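BPH (Thiobacillus denitrificans, PDB 5OVS) forms a tetradecameric double ring homologous to the proteasome and is probably a peptide hydrolase of the Ntn family involved in protein degradation. Local coordinates at residues T2-A15 and Y152-G166. Numbering follows the deposited sequence.
Sequences TVTIVRKDGRIAIA and YRAPSLDAEAVARLG
With CG anti to the backbone N (chi1 174°) and the rest of the chain extended, Lys8 reaches past Ala159 into the turn before helix 159-166, while Tyr152, its CG likewise anti to N, sends its ring back to the strand. Lys8 NZ donates to Tyr152 O and to Leu157 O, each at 2.8 Å, the latter nearly end-on to the carbonyl (164°). A long, unbranched chain ending in an amine with several N-H groups suits this place, since it can serve both carbonyls at once. Cut back to an alanine, this position would probably deprive Tyr152 O and Leu157 O of the ammonium and leave the turn before the helix freer to shift. Tyr152 OH answers with a 2.6 Å bond to Arg7 O, and Val6 CG1 meets the edge of its ring.

Small residues let the helix settle on the hairpin: Ala13 CB lies 3.4 Å from Glu160 CA, and Val6 straddles Ala159 and Ala163, its CG2 3.6 Å from Ala163 CB. Thr4 OG1 donates to Ala163 O at 2.6 Å from above the carbonyl plane, a buried hydroxyl thus satisfied by a helix carbonyl. Asp158 N-caps the helix through OD1, leaving OD2 for a 3.3 Å salt bridge with NH1 of Arg11; Arg11 NE forms another with Glu187.

Helix 159-166 runs nearly antiparallel to strand 3-8 (156°), covering one face of the N-terminal hairpin; strand 111-115 packs on the other, the layering characteristic of the alpha-beta-beta-alpha sandwich of proteasome beta subunits.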
ATOM      1  N   THR K   2     -32.652  14.012  -7.270  1.00 30.63           N
ATOM      2  CA  THR K   2     -32.711  15.460  -7.354  1.00 29.44           C
ATOM      3  C   THR K   2     -33.866  15.974  -6.513  1.00 28.86           C
ATOM      4  O   THR K   2     -34.997  15.510  -6.652  1.00 28.21           O
ATOM      5  CB  THR K   2     -32.920  15.945  -8.783  1.00 29.82           C
ATOM      6  OG1 THR K   2     -31.858  15.448  -9.607  1.00 31.29           O
ATOM      7  CG2 THR K   2     -32.918  17.472  -8.833  1.00 29.70           C
ATOM      8  N   VAL K   3     -33.558  16.934  -5.647  1.00 27.89           N
ATOM      9  CA  VAL K   3     -34.565  17.659  -4.880  1.00 27.62           C
ATOM     10  C   VAL K   3     -34.383  19.151  -5.164  1.00 27.40           C
ATOM     11  O   VAL K   3     -33.254  19.624  -5.284  1.00 28.21           O
ATOM     12  CB  VAL K   3     -34.458  17.397  -3.365  1.00 27.30           C
ATOM     13  CG1 VAL K   3     -34.904  15.982  -3.027  1.00 27.44           C
ATOM     14  CG2 VAL K   3     -33.047  17.646  -2.849  1.00 27.30           C
ATOM     15  N   THR K   4     -35.482  19.877  -5.297  1.00 26.18           N
ATOM     16  CA  THR K   4     -35.414  21.295  -5.572  1.00 26.43           C
ATOM     17  C   THR K   4     -36.323  22.088  -4.632  1.00 27.61           C
ATOM     18  O   THR K   4     -37.313  21.575  -4.069  1.00 27.43           O
ATOM     19  CB  THR K   4     -35.794  21.614  -7.026  1.00 26.02           C
ATOM     20  OG1 THR K   4     -37.126  21.158  -7.276  1.00 26.09           O
ATOM     21  CG2 THR K   4     -34.824  20.929  -8.020  1.00 25.80           C
ATOM     22  N   ILE K   5     -35.971  23.352  -4.464  1.00 27.71           N
ATOM     23  CA  ILE K   5     -36.736  24.215  -3.614  1.00 28.25           C
ATOM     24  C   ILE K   5     -36.706  25.624  -4.198  1.00 29.33           C
ATOM     25  O   ILE K   5     -35.674  26.084  -4.673  1.00 29.61           O
ATOM     26  CB  ILE K   5     -36.206  24.155  -2.172  1.00 27.68           C
ATOM     27  CG1 ILE K   5     -37.279  24.656  -1.208  1.00 27.65           C
ATOM     28  CG2 ILE K   5     -34.884  24.897  -2.051  1.00 27.11           C
ATOM     29  CD1 ILE K   5     -37.035  24.249   0.216  1.00 27.87           C
ATOM     30  N   VAL K   6     -37.864  26.273  -4.201  1.00 30.64           N
ATOM     31  CA  VAL K   6     -38.045  27.535  -4.901  1.00 31.18           C
ATOM     32  C   VAL K   6     -38.990  28.458  -4.131  1.00 32.69           C
ATOM     33  O   VAL K   6     -40.000  28.033  -3.544  1.00 32.75           O
ATOM     34  CB  VAL K   6     -38.591  27.322  -6.318  1.00 30.85           C
ATOM     35  CG1 VAL K   6     -38.740  28.658  -7.031  1.00 31.25           C
ATOM     36  CG2 VAL K   6     -37.687  26.382  -7.109  1.00 30.62           C
ATOM     37  N   ARG K   7     -38.632  29.731  -4.178  1.00 34.00           N
ATOM     38  CA  ARG K   7     -39.322  30.800  -3.520  1.00 35.79           C
ATOM     39  C   ARG K   7     -39.571  31.858  -4.595  1.00 36.40           C
ATOM     40  O   ARG K   7     -38.628  32.426  -5.131  1.00 37.79           O
ATOM     41  CB  ARG K   7     -38.366  31.319  -2.451  1.00 37.08           C
ATOM     42  CG  ARG K   7     -38.932  32.341  -1.499  1.00 39.14           C
ATOM     43  CD  ARG K   7     -37.831  33.233  -0.950  1.00 39.37           C
ATOM     44  NE  ARG K   7     -38.429  34.457  -0.432  1.00 40.56           N
ATOM     45  CZ  ARG K   7     -38.545  34.777   0.851  1.00 40.97           C
ATOM     46  NH1 ARG K   7     -38.071  33.983   1.804  1.00 40.16           N
ATOM     47  NH2 ARG K   7     -39.128  35.922   1.180  1.00 42.28           N
ATOM     48  N   LYS K   8     -40.822  32.110  -4.956  1.00 36.59           N
ATOM     49  CA  LYS K   8     -41.087  33.099  -6.000  1.00 36.81           C
ATOM     50  C   LYS K   8     -42.505  33.606  -5.938  1.00 37.32           C
ATOM     51  O   LYS K   8     -43.433  32.818  -5.813  1.00 36.50           O
ATOM     52  CB  LYS K   8     -40.833  32.504  -7.386  1.00 36.59           C
ATOM     53  CG  LYS K   8     -41.217  33.433  -8.522  1.00 37.26           C
ATOM     54  CD  LYS K   8     -40.971  32.821  -9.889  1.00 37.87           C
ATOM     55  CE  LYS K   8     -41.480  33.751 -10.981  1.00 39.02           C
ATOM     56  NZ  LYS K   8     -41.130  33.299 -12.357  1.00 40.21           N
ATOM     57  N   ASP K   9     -42.652  34.928  -6.045  1.00 37.94           N
ATOM     58  CA  ASP K   9     -43.957  35.606  -6.056  1.00 39.57           C
ATOM     59  C   ASP K   9     -44.880  35.267  -4.872  1.00 39.26           C
ATOM     60  O   ASP K   9     -46.063  34.988  -5.069  1.00 39.25           O
ATOM     61  CB  ASP K   9     -44.692  35.329  -7.378  1.00 40.25           C
ATOM     62  CG  ASP K   9     -43.976  35.900  -8.584  1.00 40.45           C
ATOM     63  OD1 ASP K   9     -43.288  36.930  -8.462  1.00 40.77           O
ATOM     64  OD2 ASP K   9     -44.129  35.324  -9.671  1.00 41.79           O
ATOM     65  N   GLY K  10     -44.338  35.309  -3.655  1.00 39.27           N
ATOM     66  CA  GLY K  10     -45.123  35.057  -2.438  1.00 40.36           C
ATOM     67  C   GLY K  10     -45.514  33.599  -2.225  1.00 40.57           C
ATOM     68  O   GLY K  10     -46.349  33.290  -1.370  1.00 41.07           O
ATOM     69  N   ARG K  11     -44.880  32.710  -2.984  1.00 40.13           N
ATOM     70  CA  ARG K  11     -45.209  31.289  -3.019  1.00 40.02           C
ATOM     71  C   ARG K  11     -43.924  30.496  -2.806  1.00 37.28           C
ATOM     72  O   ARG K  11     -42.870  30.906  -3.274  1.00 36.46           O
ATOM     73  CB  ARG K  11     -45.773  30.939  -4.393  1.00 42.50           C
ATOM     74  CG  ARG K  11     -47.254  31.201  -4.584  1.00 45.46           C
ATOM     75  CD  ARG K  11     -48.008  29.927  -4.285  1.00 48.99           C
ATOM     76  NE  ARG K  11     -49.388  29.919  -4.749  1.00 52.98           N
ATOM     77  CZ  ARG K  11     -49.836  29.250  -5.816  1.00 57.33           C
ATOM     78  NH1 ARG K  11     -49.026  28.515  -6.587  1.00 57.60           N
ATOM     79  NH2 ARG K  11     -51.126  29.328  -6.129  1.00 61.41           N
ATOM     80  N   ILE K  12     -44.023  29.351  -2.133  1.00 35.22           N
ATOM     81  CA  ILE K  12     -42.874  28.492  -1.891  1.00 33.14           C
ATOM     82  C   ILE K  12     -43.191  27.119  -2.446  1.00 32.25           C
ATOM     83  O   ILE K  12     -44.274  26.596  -2.217  1.00 31.64           O
ATOM     84  CB  ILE K  12     -42.529  28.429  -0.390  1.00 33.53           C
ATOM     85  CG1 ILE K  12     -41.776  29.696   0.022  1.00 34.04           C
ATOM     86  CG2 ILE K  12     -41.705  27.197  -0.058  1.00 33.18           C
ATOM     87  CD1 ILE K  12     -41.660  29.902   1.520  1.00 34.56           C
ATOM     88  N   ALA K  13     -42.248  26.547  -3.197  1.00 31.06           N
ATOM     89  CA  ALA K  13     -42.426  25.209  -3.747  1.00 30.11           C
ATOM     90  C   ALA K  13     -41.229  24.325  -3.491  1.00 29.30           C
ATOM     91  O   ALA K  13     -40.132  24.803  -3.219  1.00 28.65           O
ATOM     92  CB  ALA K  13     -42.718  25.265  -5.228  1.00 29.97           C
ATOM     93  N   ILE K  14     -41.471  23.022  -3.555  1.00 29.19           N
ATOM     94  CA  ILE K  14     -40.449  22.024  -3.295  1.00 29.00           C
ATOM     95  C   ILE K  14     -40.763  20.805  -4.153  1.00 29.82           C
ATOM     96  O   ILE K  14     -41.935  20.429  -4.300  1.00 30.32           O
ATOM     97  CB  ILE K  14     -40.352  21.690  -1.785  1.00 28.84           C
ATOM     98  CG1 ILE K  14     -39.160  20.775  -1.506  1.00 28.00           C
ATOM     99  CG2 ILE K  14     -41.649  21.083  -1.249  1.00 29.53           C
ATOM    100  CD1 ILE K  14     -38.846  20.604  -0.038  1.00 27.67           C
ATOM    101  N   ALA K  15     -39.732  20.222  -4.770  1.00 30.13           N
ATOM    102  CA  ALA K  15     -39.944  19.069  -5.651  1.00 29.69           C
ATOM    103  C   ALA K  15     -38.872  18.000  -5.503  1.00 29.30           C
ATOM    104  O   ALA K  15     -37.845  18.214  -4.870  1.00 29.11           O
ATOM    105  CB  ALA K  15     -40.047  19.522  -7.096  1.00 29.35           C
ATOM    106  N   TYR K 152     -36.107  30.835 -13.807  1.00 33.88           N
ATOM    107  CA  TYR K 152     -36.578  31.465 -12.580  1.00 34.88           C
ATOM    108  C   TYR K 152     -37.360  32.741 -12.859  1.00 37.26           C
ATOM    109  O   TYR K 152     -38.393  33.004 -12.240  1.00 38.04           O
ATOM    110  CB  TYR K 152     -35.409  31.772 -11.645  1.00 33.69           C
ATOM    111  CG  TYR K 152     -35.853  32.320 -10.315  1.00 33.07           C
ATOM    112  CD1 TYR K 152     -36.665  31.571  -9.468  1.00 33.28           C
ATOM    113  CD2 TYR K 152     -35.459  33.577  -9.902  1.00 32.97           C
ATOM    114  CE1 TYR K 152     -37.074  32.068  -8.240  1.00 33.62           C
ATOM    115  CE2 TYR K 152     -35.867  34.092  -8.691  1.00 33.51           C
ATOM    116  CZ  TYR K 152     -36.673  33.342  -7.859  1.00 33.64           C
ATOM    117  OH  TYR K 152     -37.046  33.874  -6.647  1.00 33.15           O
ATOM    118  N   ARG K 153     -36.874  33.521 -13.813  1.00 39.19           N
ATOM    119  CA  ARG K 153     -37.488  34.790 -14.123  1.00 41.97           C
ATOM    120  C   ARG K 153     -38.401  34.730 -15.337  1.00 41.25           C
ATOM    121  O   ARG K 153     -38.820  35.764 -15.817  1.00 44.69           O
ATOM    122  CB  ARG K 153     -36.405  35.851 -14.294  1.00 44.80           C
ATOM    123  CG  ARG K 153     -35.526  35.957 -13.061  1.00 48.13           C
ATOM    124  CD  ARG K 153     -34.498  37.072 -13.142  1.00 52.41           C
ATOM    125  NE  ARG K 153     -34.210  37.612 -11.806  1.00 56.96           N
ATOM    126  CZ  ARG K 153     -33.375  37.076 -10.912  1.00 58.87           C
ATOM    127  NH1 ARG K 153     -32.700  35.954 -11.177  1.00 60.52           N
ATOM    128  NH2 ARG K 153     -33.206  37.677  -9.737  1.00 58.92           N
ATOM    129  N   ALA K 154     -38.737  33.544 -15.824  1.00 39.50           N
ATOM    130  CA  ALA K 154     -39.745  33.436 -16.869  1.00 39.82           C
ATOM    131  C   ALA K 154     -41.094  33.750 -16.244  1.00 39.93           C
ATOM    132  O   ALA K 154     -41.480  33.120 -15.276  1.00 38.78           O
ATOM    133  CB  ALA K 154     -39.760  32.047 -17.476  1.00 39.83           C
ATOM    134  N   PRO K 155     -41.819  34.733 -16.797  1.00 41.65           N
ATOM    135  CA  PRO K 155     -43.028  35.204 -16.111  1.00 41.36           C
ATOM    136  C   PRO K 155     -44.189  34.218 -16.101  1.00 41.29           C
ATOM    137  O   PRO K 155     -45.038  34.279 -15.211  1.00 41.63           O
ATOM    138  CB  PRO K 155     -43.408  36.478 -16.875  1.00 42.74           C
ATOM    139  CG  PRO K 155     -42.648  36.442 -18.166  1.00 43.00           C
ATOM    140  CD  PRO K 155     -41.449  35.578 -17.950  1.00 41.90           C
ATOM    141  N   SER K 156     -44.235  33.313 -17.071  1.00 39.74           N
ATOM    142  CA  SER K 156     -45.297  32.313 -17.105  1.00 39.43           C
ATOM    143  C   SER K 156     -45.155  31.179 -16.057  1.00 38.27           C
ATOM    144  O   SER K 156     -46.073  30.378 -15.897  1.00 37.93           O
ATOM    145  CB  SER K 156     -45.349  31.707 -18.499  1.00 39.72           C
ATOM    146  OG  SER K 156     -44.101  31.126 -18.810  1.00 39.68           O
ATOM    147  N   LEU K 157     -44.025  31.103 -15.353  1.00 37.19           N
ATOM    148  CA  LEU K 157     -43.757  29.970 -14.447  1.00 37.46           C
ATOM    149  C   LEU K 157     -43.797  30.386 -12.983  1.00 36.83           C
ATOM    150  O   LEU K 157     -43.066  31.280 -12.576  1.00 37.18           O
ATOM    151  CB  LEU K 157     -42.392  29.344 -14.765  1.00 36.46           C
ATOM    152  CG  LEU K 157     -42.222  28.813 -16.197  1.00 37.19           C
ATOM    153  CD1 LEU K 157     -40.781  28.406 -16.490  1.00 37.10           C
ATOM    154  CD2 LEU K 157     -43.163  27.649 -16.463  1.00 36.94           C
ATOM    155  N   ASP K 158     -44.639  29.735 -12.190  1.00 36.77           N
ATOM    156  CA  ASP K 158     -44.662  29.996 -10.756  1.00 37.59           C
ATOM    157  C   ASP K 158     -43.542  29.193 -10.071  1.00 36.80           C
ATOM    158  O   ASP K 158     -42.764  28.508 -10.741  1.00 36.21           O
ATOM    159  CB  ASP K 158     -46.058  29.710 -10.159  1.00 39.25           C
ATOM    160  CG  ASP K 158     -46.420  28.228 -10.135  1.00 40.74           C
ATOM    161  OD1 ASP K 158     -45.924  27.468 -10.996  1.00 41.55           O
ATOM    162  OD2 ASP K 158     -47.220  27.832  -9.250  1.00 41.56           O
ATOM    163  N   ALA K 159     -43.437  29.286  -8.748  1.00 36.12           N
ATOM    164  CA  ALA K 159     -42.379  28.571  -8.017  1.00 35.32           C
ATOM    165  C   ALA K 159     -42.446  27.061  -8.229  1.00 34.42           C
ATOM    166  O   ALA K 159     -41.417  26.411  -8.373  1.00 33.93           O
ATOM    167  CB  ALA K 159     -42.443  28.886  -6.532  1.00 35.45           C
ATOM    168  N   GLU K 160     -43.652  26.503  -8.250  1.00 34.15           N
ATOM    169  CA  GLU K 160     -43.797  25.063  -8.436  1.00 33.91           C
ATOM    170  C   GLU K 160     -43.311  24.605  -9.818  1.00 33.25           C
ATOM    171  O   GLU K 160     -42.612  23.614  -9.941  1.00 33.33           O
ATOM    172  CB  GLU K 160     -45.234  24.635  -8.198  1.00 34.33           C
ATOM    173  CG  GLU K 160     -45.430  23.132  -8.276  1.00 35.08           C
ATOM    174  CD  GLU K 160     -46.752  22.675  -7.701  1.00 35.83           C
ATOM    175  OE1 GLU K 160     -47.731  23.448  -7.737  1.00 36.32           O
ATOM    176  OE2 GLU K 160     -46.808  21.533  -7.217  1.00 36.64           O
ATOM    177  N   ALA K 161     -43.672  25.340 -10.853  1.00 33.35           N
ATOM    178  CA  ALA K 161     -43.252  24.999 -12.206  1.00 32.89           C
ATOM    179  C   ALA K 161     -41.745  25.080 -12.349  1.00 31.99           C
ATOM    180  O   ALA K 161     -41.141  24.292 -13.071  1.00 31.73           O
ATOM    181  CB  ALA K 161     -43.932  25.920 -13.211  1.00 33.33           C
ATOM    182  N   VAL K 162     -41.134  26.033 -11.656  1.00 31.67           N
ATOM    183  CA  VAL K 162     -39.681  26.169 -11.691  1.00 31.08           C
ATOM    184  C   VAL K 162     -38.990  25.037 -10.917  1.00 30.69           C
ATOM    185  O   VAL K 162     -37.974  24.479 -11.385  1.00 30.23           O
ATOM    186  CB  VAL K 162     -39.226  27.542 -11.177  1.00 30.82           C
ATOM    187  CG1 VAL K 162     -37.710  27.618 -11.134  1.00 30.42           C
ATOM    188  CG2 VAL K 162     -39.790  28.637 -12.077  1.00 31.20           C
ATOM    189  N   ALA K 163     -39.539  24.702  -9.750  1.00 29.93           N
ATOM    190  CA  ALA K 163     -39.014  23.609  -8.923  1.00 29.82           C
ATOM    191  C   ALA K 163     -39.106  22.292  -9.664  1.00 29.92           C
ATOM    192  O   ALA K 163     -38.157  21.524  -9.687  1.00 28.86           O
ATOM    193  CB  ALA K 163     -39.779  23.517  -7.615  1.00 29.85           C
ATOM    194  N   ARG K 164     -40.258  22.053 -10.289  1.00 31.16           N
ATOM    195  CA  ARG K 164     -40.471  20.833 -11.064  1.00 31.89           C
ATOM    196  C   ARG K 164     -39.534  20.788 -12.252  1.00 31.93           C
ATOM    197  O   ARG K 164     -38.939  19.756 -12.536  1.00 32.55           O
ATOM    198  CB  ARG K 164     -41.912  20.738 -11.557  1.00 32.11           C
ATOM    199  CG  ARG K 164     -42.922  20.483 -10.453  1.00 32.26           C
ATOM    200  CD  ARG K 164     -44.327  20.581 -11.005  1.00 32.58           C
ATOM    201  NE  ARG K 164     -44.587  19.510 -11.955  1.00 32.66           N
ATOM    202  CZ  ARG K 164     -44.837  18.242 -11.624  1.00 33.07           C
ATOM    203  NH1 ARG K 164     -44.870  17.852 -10.353  1.00 32.46           N
ATOM    204  NH2 ARG K 164     -45.040  17.345 -12.580  1.00 33.61           N
ATOM    205  N   LEU K 165     -39.409  21.901 -12.955  1.00 31.84           N
ATOM    206  CA  LEU K 165     -38.548  21.929 -14.125  1.00 32.31           C
ATOM    207  C   LEU K 165     -37.122  21.538 -13.736  1.00 31.43           C
ATOM    208  O   LEU K 165     -36.434  20.875 -14.498  1.00 31.44           O
ATOM    209  CB  LEU K 165     -38.591  23.297 -14.813  1.00 32.90           C
ATOM    210  CG  LEU K 165     -37.858  23.356 -16.163  1.00 34.14           C
ATOM    211  CD1 LEU K 165     -38.533  22.462 -17.192  1.00 34.86           C
ATOM    212  CD2 LEU K 165     -37.773  24.778 -16.692  1.00 34.76           C
ATOM    213  N   GLY K 166     -36.690  21.936 -12.543  1.00 31.08           N
ATOM    214  CA  GLY K 166     -35.360  21.606 -12.061  1.00 30.38           C
ATOM    215  C   GLY K 166     -35.139  20.114 -11.985  1.00 30.09           C
ATOM    216  O   GLY K 166     -34.082  19.601 -12.331  1.00 30.33           O
TER
HETATM  217  O   HOH W   1     -44.972  31.343  -7.378  1.00 34.59           O
HETATM  218  O   HOH W   2     -48.314  25.801  -8.442  1.00 25.35           O